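Colicin-D (Escherichia coli, PDB 5ZNM) kills E. coli and closely related bacteria as a plasmid-encoded toxin that inhibits protein synthesis, its C-terminal domain acting as a tRNase. Local coordinates at residues S345-N350 with R379-T384. Numbering follows the deposited sequence.
Sequences SKVYFN and RIYLET
Y381 and F349 pair as the aromatic part of the contact, offset edge-to-face: the ring centroids lie 5.8 Å apart, the planes stand at 70°, and the edge of Y381 is turned toward the face of F349. Between the two rings the shortest carbon-carbon distance is 3.9 Å, from CE2 of Y381 to CD1 of F349, which lies at the Y381 edge near that ring's plane. With CG opposite the backbone N (chi1 170°), Y381 reaches from the helix to the strand, lodging its phenol end between two side chains of alternate strand residues. There the OH atom lies 3.2 Å from V347 CG1 and 3.4 Å from F349 CB.

Aliphatic-on-aromatic packing adds to this. V347 runs past Y381 in the opposite sense, its CG1 meeting ring atom CZ at 3.8 Å, while L382 comes nearly at right angles to F349 and brings CD2 to 3.5 Å from F349 CZ.

Polar bonds lie beside the rings: the hydroxyl of Y381 donates to the backbone O of K336, a carbonyl that can only accept, and K336 NZ bonds to L382 O. On the helix itself, T384 OG1 donates to I380 O at 2.8 Å.

The axes of the two segments come within 11.7 Å and lie at 97°, so the C-terminal helix 376-384 packs across strand 346-349, an inner strand of the antiparallel sheet in the tRNase domain; V356 of the adjacent strand also touches Y381, extending this helix-on-sheet hydrophobic packing.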
# COMPACT_ATOMS: atom_id res chain seq x y z
N SER A 345 14.41 33.92 11.24
CA SER A 345 13.60 33.86 12.44
C SER A 345 12.84 35.17 12.63
O SER A 345 13.23 36.23 12.14
CB SER A 345 14.48 33.57 13.65
OG SER A 345 15.41 34.61 13.84
N LYS A 346 11.74 35.08 13.36
CA LYS A 346 10.96 36.26 13.73
C LYS A 346 10.96 36.36 15.24
O LYS A 346 10.89 35.33 15.93
CB LYS A 346 9.53 36.17 13.20
CG LYS A 346 9.44 36.13 11.69
CD LYS A 346 7.98 36.07 11.26
CE LYS A 346 7.87 35.94 9.75
NZ LYS A 346 8.21 37.21 9.08
N VAL A 347 11.03 37.59 15.76
CA VAL A 347 11.02 37.84 17.20
C VAL A 347 9.71 38.52 17.56
O VAL A 347 9.30 39.47 16.89
CB VAL A 347 12.23 38.69 17.65
CG1 VAL A 347 12.16 38.96 19.13
CG2 VAL A 347 13.58 38.01 17.29
N TYR A 348 9.06 38.03 18.62
CA TYR A 348 7.77 38.55 19.08
C TYR A 348 7.97 39.19 20.44
O TYR A 348 8.36 38.51 21.39
CB TYR A 348 6.70 37.45 19.11
CG TYR A 348 6.42 36.98 17.71
CD1 TYR A 348 5.59 37.70 16.86
CD2 TYR A 348 7.04 35.85 17.21
CE1 TYR A 348 5.36 37.29 15.56
CE2 TYR A 348 6.82 35.43 15.91
CZ TYR A 348 5.98 36.16 15.10
OH TYR A 348 5.77 35.73 13.80
N PHE A 349 7.76 40.50 20.51
CA PHE A 349 8.11 41.32 21.67
C PHE A 349 6.85 41.82 22.36
O PHE A 349 5.89 42.20 21.69
CB PHE A 349 8.97 42.50 21.22
CG PHE A 349 9.28 43.49 22.32
CD1 PHE A 349 10.10 43.14 23.37
CD2 PHE A 349 8.76 44.77 22.27
CE1 PHE A 349 10.42 44.08 24.38
CE2 PHE A 349 9.06 45.71 23.28
CZ PHE A 349 9.89 45.36 24.33
N ASN A 350 6.86 41.80 23.70
CA ASN A 350 5.78 42.43 24.45
C ASN A 350 6.31 43.65 25.17
O ASN A 350 7.24 43.53 25.97
CB ASN A 350 5.16 41.45 25.45
CG ASN A 350 3.94 42.03 26.13
OD1 ASN A 350 4.07 42.82 27.07
ND2 ASN A 350 2.76 41.66 25.67
N ARG A 379 19.32 47.28 24.80
CA ARG A 379 19.17 48.58 24.16
C ARG A 379 19.31 48.47 22.64
O ARG A 379 18.55 49.09 21.89
CB ARG A 379 20.21 49.55 24.73
CG ARG A 379 20.01 50.99 24.36
CD ARG A 379 21.31 51.79 24.52
NE ARG A 379 22.49 51.05 24.08
CZ ARG A 379 22.95 51.03 22.83
NH1 ARG A 379 22.34 51.72 21.87
NH2 ARG A 379 24.03 50.32 22.54
N ILE A 380 20.27 47.69 22.18
CA ILE A 380 20.43 47.49 20.74
C ILE A 380 19.18 46.83 20.16
O ILE A 380 18.69 47.24 19.10
CB ILE A 380 21.70 46.67 20.46
CG1 ILE A 380 22.93 47.54 20.75
CG2 ILE A 380 21.72 46.17 19.01
CD1 ILE A 380 24.22 46.78 20.68
N TYR A 381 18.63 45.83 20.85
CA TYR A 381 17.43 45.18 20.32
C TYR A 381 16.25 46.15 20.26
O TYR A 381 15.57 46.25 19.24
CB TYR A 381 17.05 43.95 21.14
CG TYR A 381 15.67 43.44 20.73
CD1 TYR A 381 15.48 42.84 19.49
CD2 TYR A 381 14.56 43.60 21.57
CE1 TYR A 381 14.21 42.40 19.09
CE2 TYR A 381 13.30 43.16 21.18
CZ TYR A 381 13.14 42.57 19.94
OH TYR A 381 11.87 42.13 19.56
N LEU A 382 15.98 46.85 21.36
CA LEU A 382 14.86 47.79 21.37
C LEU A 382 15.03 48.85 20.30
O LEU A 382 14.06 49.23 19.63
CB LEU A 382 14.72 48.45 22.75
CG LEU A 382 14.43 47.49 23.90
CD1 LEU A 382 14.55 48.16 25.27
CD2 LEU A 382 13.05 46.84 23.74
N GLU A 383 16.26 49.28 20.07
CA GLU A 383 16.50 50.34 19.10
C GLU A 383 16.46 49.83 17.66
O GLU A 383 15.95 50.53 16.78
CB GLU A 383 17.83 51.03 19.46
CG GLU A 383 17.71 51.82 20.80
CD GLU A 383 18.99 52.53 21.26
OE1 GLU A 383 20.08 52.27 20.71
OE2 GLU A 383 18.90 53.35 22.21
N THR A 384 16.94 48.61 17.40
CA THR A 384 17.12 48.16 16.02
C THR A 384 16.34 46.91 15.64
O THR A 384 16.22 46.63 14.44
CB THR A 384 18.61 47.90 15.71
OG1 THR A 384 19.05 46.73 16.41
CG2 THR A 384 19.47 49.10 16.09